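Local coordinates for protein Niban 2 (Homo sapiens, PDB 7CTP), which may suppress apoptosis and promote melanoma cell invasion, and carries a PH domain within the largely helical part of the protein described here, at residues 156-161 with 177-182; 72-77 with 169-174. All coordinates share one frame; numbering follows the deposited sequence.

Overall arrangement
After a long N-terminal helix the chain reaches the PH domain, whose first strand, 70-77, supplies one half of contact 2. Its partner, 169-174, comes more than ninety residues later, so this contact closes a long loop holding all five other strands of the sheet. First and last in chain order, these strands are adjacent in mid-sheet, joining 84-91, 97-100 and 114-116 to 157-162 and 122-124. Strand 157-162 lies inside the long loop, but its partner, helix 176-194, the C-terminal helix of the PH domain, comes after that loop has closed: contact 1 closes a short loop that crosses it. The contacts meet where F157 O probably accepts from M173 N and the W182 ring reaches L74.

Contact 1: residues 156-161 with 177-182; sequences QFPLIL and AEQDKW
Q179 and W182, one turn apart on the C-terminal helix of the PH domain, carry its contact with strand 157-161; in this fold that helix closes one open end of the bent, roughly orthogonal beta sandwich. The two short segments run nearly the same way, their axes 8.4 Å apart at closest approach and 19° from parallel. Just before the contact, the E178 side chain touches M173 of the neighbouring strand 169-173. Then comes Q179. Its CG lies trans to the backbone N (chi1 -164°) and the chain beyond is extended, which carries the terminal amide across to the strand backbone. There NE2 donates to P158 O at 2.8 Å, a nearly straight bond whose acceptor lies in the amide plane, though the donor sits tilted from the plane of the proline carbonyl. P158 has no N-H of its own, and its CD packs alongside the same NE2. At the oxygen end of the amide, Q179 OE1 lies at the edge of the F157 ring, 3.7 Å from F157 CD1, with ring and amide planes 77° apart; F157 CB rests 3.7 Å from Q179 CD. An alanine in place of Q179 would remove the amide and is likely to leave P158 O without this donor and the CB of F157 with less to pack on. Q179 CG also meets L159 CD1 at 3.9 Å. One turn on, the W182 indole heads off toward F70 and strand 84-91, and it is its CB that meets L159, 3.6 Å from the leucine's CD2.

Contact 2: residues 72-77 with 169-174; sequences GNLFQH and YYFCMM
H77 holds its CG trans to the backbone N (chi1 -177°), while the Y170 CG stands trans to its own carbonyl carbon, and the two side chains run side by side until the tyrosine edge meets the imidazole face in an offset T-shaped pair, centroids 5.8 Å apart. They sit at one end of the antiparallel pairing of the first and seventh strands of the PH-domain beta sandwich, neighbours in mid-sheet. F75 and C172 form a hydrogen-bonded pair, F75 N giving to C172 O at 3.2 Å and C172 N to F75 O at 3.0 Å; H77 N adds a bond to Y170 O. Between them Q76 and F171 form the non-hydrogen-bonded pair, the glutamine's extended chain lying beside the phenyl with CG 3.6 Å from F171 CE1. A water takes the place of a direct Y170 N to H77 O bond and also accepts from Q76 NE2. The Y170 hydroxyl is hydrogen-bonded to that of Y130. C172 SG lies oblique to the F75 ring, 5.2 Å from its centroid and 3.8 Å from F75 CB. Where W182 of helix 176-194 packs, L74 and M173 point the same way, M173 CE tight against L74 CD2 at 3.5 Å.

Contact 1: residues 156-161 with 177-182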
loop_
_atom_site.group_PDB
_atom_site.type_symbol
_atom_site.label_atom_id
_atom_site.label_comp_id
_atom_site.label_asym_id
_atom_site.label_seq_id
_atom_site.Cartn_x
_atom_site.Cartn_y
_atom_site.Cartn_z
ATOM N N GLN A 156 7.974 -29.665 10.373
ATOM C CA GLN A 156 8.770 -29.318 9.204
ATOM C C GLN A 156 8.151 -28.209 8.361
ATOM O O GLN A 156 8.631 -27.950 7.252
ATOM C CB GLN A 156 8.977 -30.557 8.326
ATOM C CG GLN A 156 9.382 -31.806 9.083
ATOM C CD GLN A 156 8.226 -32.780 9.245
ATOM O OE1 GLN A 156 7.268 -32.510 9.978
ATOM N NE2 GLN A 156 8.309 -33.920 8.561
ATOM N N PHE A 157 7.101 -27.552 8.844
ATOM C CA PHE A 157 6.348 -26.591 8.039
ATOM C C PHE A 157 6.176 -25.296 8.816
ATOM O O PHE A 157 5.099 -25.007 9.349
ATOM C CB PHE A 157 5.005 -27.181 7.621
ATOM C CG PHE A 157 5.135 -28.533 6.987
ATOM C CD1 PHE A 157 5.658 -28.661 5.710
ATOM C CD2 PHE A 157 4.786 -29.677 7.685
ATOM C CE1 PHE A 157 5.802 -29.909 5.129
ATOM C CE2 PHE A 157 4.929 -30.924 7.111
ATOM C CZ PHE A 157 5.436 -31.038 5.832
ATOM N N PRO A 158 7.224 -24.488 8.897
ATOM C CA PRO A 158 7.128 -23.224 9.625
ATOM C C PRO A 158 6.554 -22.120 8.750
ATOM O O PRO A 158 6.546 -22.199 7.520
ATOM C CB PRO A 158 8.584 -22.934 9.998
ATOM C CG PRO A 158 9.352 -23.500 8.828
ATOM C CD PRO A 158 8.567 -24.690 8.320
ATOM N N LEU A 159 6.048 -21.086 9.424
ATOM C CA LEU A 159 5.645 -19.824 8.811
ATOM C C LEU A 159 6.079 -18.723 9.765
ATOM O O LEU A 159 5.623 -18.691 10.912
ATOM C CB LEU A 159 4.128 -19.756 8.580
ATOM C CG LEU A 159 3.572 -19.331 7.221
ATOM C CD1 LEU A 159 4.262 -20.088 6.116
ATOM C CD2 LEU A 159 2.079 -19.591 7.167
ATOM N N ILE A 160 6.962 -17.840 9.310
ATOM C CA ILE A 160 7.545 -16.804 10.153
ATOM C C ILE A 160 7.146 -15.446 9.601
ATOM O O ILE A 160 7.233 -15.211 8.390
ATOM C CB ILE A 160 9.079 -16.942 10.237
ATOM C CG1 ILE A 160 9.437 -18.233 10.973
ATOM C CG2 ILE A 160 9.681 -15.730 10.957
ATOM C CD1 ILE A 160 10.862 -18.686 10.737
ATOM N N LEU A 161 6.697 -14.559 10.486
ATOM C CA LEU A 161 6.355 -13.193 10.123
ATOM C C LEU A 161 7.483 -12.267 10.569
ATOM O O LEU A 161 7.739 -12.139 11.772
ATOM C CB LEU A 161 5.042 -12.774 10.784
ATOM C CG LEU A 161 3.797 -13.572 10.415
ATOM C CD1 LEU A 161 2.576 -12.917 11.060
ATOM C CD2 LEU A 161 3.643 -13.650 8.919
ATOM N N ALA A 177 -0.093 -28.859 3.614
ATOM C CA ALA A 177 -1.380 -28.311 3.205
ATOM C C ALA A 177 -1.787 -27.149 4.100
ATOM O O ALA A 177 -2.280 -26.121 3.618
ATOM C CB ALA A 177 -2.451 -29.398 3.219
ATOM N N GLU A 178 -1.600 -27.299 5.414
ATOM C CA GLU A 178 -1.953 -26.220 6.331
ATOM C C GLU A 178 -1.021 -25.027 6.144
ATOM O O GLU A 178 -1.469 -23.875 6.163
ATOM C CB GLU A 178 -1.925 -26.731 7.773
ATOM C CG GLU A 178 -3.084 -27.673 8.117
ATOM C CD GLU A 178 -3.115 -28.073 9.584
ATOM O OE1 GLU A 178 -4.074 -28.764 9.994
ATOM O OE2 GLU A 178 -2.185 -27.703 10.330
ATOM N N GLN A 179 0.274 -25.299 5.935
ATOM C CA GLN A 179 1.258 -24.253 5.656
ATOM C C GLN A 179 0.858 -23.429 4.436
ATOM O O GLN A 179 0.869 -22.190 4.474
ATOM C CB GLN A 179 2.636 -24.893 5.451
ATOM C CG GLN A 179 3.826 -23.947 5.539
ATOM C CD GLN A 179 5.102 -24.570 5.001
ATOM O OE1 GLN A 179 5.064 -25.406 4.093
ATOM N NE2 GLN A 179 6.240 -24.169 5.558
ATOM N N ASP A 180 0.478 -24.108 3.347
ATOM C CA ASP A 180 0.111 -23.418 2.112
ATOM C C ASP A 180 -1.128 -22.562 2.305
ATOM O O ASP A 180 -1.223 -21.460 1.752
ATOM C CB ASP A 180 -0.131 -24.428 0.987
ATOM C CG ASP A 180 1.144 -25.080 0.492
ATOM O OD1 ASP A 180 2.244 -24.590 0.823
ATOM O OD2 ASP A 180 1.041 -26.095 -0.228
ATOM N N LYS A 181 -2.099 -23.064 3.066
ATOM C CA LYS A 181 -3.329 -22.314 3.297
ATOM C C LYS A 181 -3.050 -21.074 4.132
ATOM O O LYS A 181 -3.493 -19.969 3.799
ATOM C CB LYS A 181 -4.363 -23.202 3.990
ATOM C CG LYS A 181 -5.710 -22.529 4.232
ATOM C CD LYS A 181 -6.260 -21.900 2.966
ATOM C CE LYS A 181 -7.782 -21.814 3.013
ATOM N NZ LYS A 181 -8.371 -21.984 1.653
ATOM N N TRP A 182 -2.314 -21.248 5.227
ATOM C CA TRP A 182 -2.026 -20.118 6.099
ATOM C C TRP A 182 -1.110 -19.111 5.417
ATOM O O TRP A 182 -1.186 -17.917 5.716
ATOM C CB TRP A 182 -1.417 -20.610 7.408
ATOM C CG TRP A 182 -2.449 -20.953 8.436
ATOM C CD1 TRP A 182 -2.761 -22.200 8.904
ATOM C CD2 TRP A 182 -3.311 -20.039 9.125
ATOM N NE1 TRP A 182 -3.766 -22.117 9.843
ATOM C CE2 TRP A 182 -4.123 -20.801 9.994
ATOM C CE3 TRP A 182 -3.482 -18.652 9.087
ATOM C CZ2 TRP A 182 -5.082 -20.221 10.819
ATOM C CZ3 TRP A 182 -4.436 -18.078 9.905
ATOM C CH2 TRP A 182 -5.226 -18.859 10.761
#

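Contact 2: residues 72-77 with 169-174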
loop_
_atom_site.group_PDB
_atom_site.type_symbol
_atom_site.label_atom_id
_atom_site.label_comp_id
_atom_site.label_asym_id
_atom_site.label_seq_id
_atom_site.Cartn_x
_atom_site.Cartn_y
_atom_site.Cartn_z
ATOM N N GLY A 72 -8.096 -21.699 12.477
ATOM C CA GLY A 72 -7.519 -23.025 12.601
ATOM C C GLY A 72 -6.488 -23.013 13.701
ATOM O O GLY A 72 -6.100 -21.955 14.209
ATOM N N ASN A 73 -6.049 -24.212 14.073
ATOM C CA ASN A 73 -5.045 -24.342 15.117
ATOM C C ASN A 73 -3.647 -24.242 14.526
ATOM O O ASN A 73 -3.384 -24.737 13.425
ATOM C CB ASN A 73 -5.202 -25.666 15.863
ATOM C CG ASN A 73 -6.485 -25.736 16.666
ATOM O OD1 ASN A 73 -6.939 -24.737 17.228
ATOM N ND2 ASN A 73 -7.080 -26.924 16.721
ATOM N N LEU A 74 -2.761 -23.579 15.267
ATOM C CA LEU A 74 -1.361 -23.405 14.907
ATOM C C LEU A 74 -0.511 -23.644 16.140
ATOM O O LEU A 74 -0.988 -23.533 17.273
ATOM C CB LEU A 74 -1.066 -21.985 14.399
ATOM C CG LEU A 74 -1.772 -21.486 13.151
ATOM C CD1 LEU A 74 -1.238 -20.135 12.715
ATOM C CD2 LEU A 74 -1.577 -22.515 12.077
ATOM N N PHE A 75 0.763 -23.940 15.917
ATOM C CA PHE A 75 1.744 -23.817 16.979
ATOM C C PHE A 75 2.420 -22.457 16.862
ATOM O O PHE A 75 2.706 -21.995 15.755
ATOM C CB PHE A 75 2.774 -24.937 16.902
ATOM C CG PHE A 75 2.177 -26.302 17.020
ATOM C CD1 PHE A 75 1.497 -26.674 18.169
ATOM C CD2 PHE A 75 2.286 -27.209 15.985
ATOM C CE1 PHE A 75 0.945 -27.940 18.288
ATOM C CE2 PHE A 75 1.732 -28.478 16.093
ATOM C CZ PHE A 75 1.060 -28.839 17.247
ATOM N N GLN A 76 2.632 -21.799 17.999
ATOM C CA GLN A 76 3.331 -20.517 18.045
ATOM C C GLN A 76 4.443 -20.558 19.079
ATOM O O GLN A 76 4.230 -20.994 20.215
ATOM C CB GLN A 76 2.381 -19.361 18.367
ATOM C CG GLN A 76 3.065 -18.004 18.219
ATOM C CD GLN A 76 2.361 -16.886 18.966
ATOM O OE1 GLN A 76 1.436 -17.122 19.745
ATOM N NE2 GLN A 76 2.812 -15.653 18.739
ATOM N N HIS A 77 5.623 -20.095 18.689
ATOM C CA HIS A 77 6.717 -19.955 19.638
ATOM C C HIS A 77 6.432 -18.788 20.575
ATOM O O HIS A 77 6.084 -17.695 20.122
ATOM C CB HIS A 77 8.026 -19.731 18.893
ATOM C CG HIS A 77 9.223 -19.636 19.782
ATOM N ND1 HIS A 77 9.679 -18.439 20.297
ATOM C CD2 HIS A 77 10.065 -20.591 20.242
ATOM C CE1 HIS A 77 10.751 -18.663 21.036
ATOM N NE2 HIS A 77 11.007 -19.960 21.019
ATOM N N TYR A 169 7.107 -13.020 14.562
ATOM C CA TYR A 169 6.247 -14.099 15.029
ATOM C C TYR A 169 6.663 -15.399 14.366
ATOM O O TYR A 169 6.999 -15.418 13.179
ATOM C CB TYR A 169 4.785 -13.808 14.717
ATOM C CG TYR A 169 4.268 -12.563 15.378
ATOM C CD1 TYR A 169 3.803 -12.597 16.684
ATOM C CD2 TYR A 169 4.255 -11.349 14.706
ATOM C CE1 TYR A 169 3.326 -11.452 17.303
ATOM C CE2 TYR A 169 3.779 -10.204 15.313
ATOM C CZ TYR A 169 3.313 -10.263 16.610
ATOM O OH TYR A 169 2.841 -9.126 17.225
ATOM N N TYR A 170 6.637 -16.487 15.136
ATOM C CA TYR A 170 7.089 -17.787 14.661
ATOM C C TYR A 170 5.969 -18.797 14.850
ATOM O O TYR A 170 5.539 -19.045 15.983
ATOM C CB TYR A 170 8.344 -18.230 15.410
ATOM C CG TYR A 170 9.357 -17.120 15.581
ATOM C CD1 TYR A 170 10.088 -16.652 14.497
ATOM C CD2 TYR A 170 9.569 -16.530 16.820
ATOM C CE1 TYR A 170 11.020 -15.633 14.647
ATOM C CE2 TYR A 170 10.497 -15.510 16.978
ATOM C CZ TYR A 170 11.217 -15.069 15.886
ATOM O OH TYR A 170 12.143 -14.053 16.040
ATOM N N PHE A 171 5.488 -19.351 13.743
ATOM C CA PHE A 171 4.435 -20.355 13.728
ATOM C C PHE A 171 4.951 -21.618 13.053
ATOM O O PHE A 171 5.909 -21.582 12.279
ATOM C CB PHE A 171 3.200 -19.868 12.962
ATOM C CG PHE A 171 2.647 -18.558 13.448
ATOM C CD1 PHE A 171 1.974 -18.484 14.653
ATOM C CD2 PHE A 171 2.780 -17.410 12.684
ATOM C CE1 PHE A 171 1.447 -17.271 15.096
ATOM C CE2 PHE A 171 2.266 -16.205 13.118
ATOM C CZ PHE A 171 1.597 -16.134 14.325
ATOM N N CYS A 172 4.304 -22.747 13.328
ATOM C CA CYS A 172 4.480 -23.885 12.435
ATOM C C CYS A 172 3.170 -24.662 12.363
ATOM O O CYS A 172 2.280 -24.522 13.211
ATOM C CB CYS A 172 5.683 -24.772 12.835
ATOM S SG CYS A 172 5.549 -25.660 14.351
ATOM N N MET A 173 3.045 -25.425 11.286
ATOM C CA MET A 173 1.858 -26.205 10.986
ATOM C C MET A 173 2.240 -27.671 10.848
ATOM O O MET A 173 3.408 -28.024 10.658
ATOM C CB MET A 173 1.180 -25.726 9.696
ATOM C CG MET A 173 0.605 -24.322 9.774
ATOM S SD MET A 173 1.894 -23.086 9.497
ATOM C CE MET A 173 1.061 -21.593 10.007
ATOM N N MET A 174 1.223 -28.518 10.923
ATOM C CA MET A 174 1.460 -29.951 10.955
ATOM C C MET A 174 1.680 -30.527 9.563
ATOM O O MET A 174 2.401 -31.520 9.410
ATOM C CB MET A 174 0.282 -30.632 11.637
ATOM C CG MET A 174 0.582 -32.003 12.081
ATOM S SD MET A 174 -0.188 -32.338 13.659
ATOM C CE MET A 174 -1.648 -31.357 13.603
HETATM O O HOH W 1 5.766 -16.085 17.916
#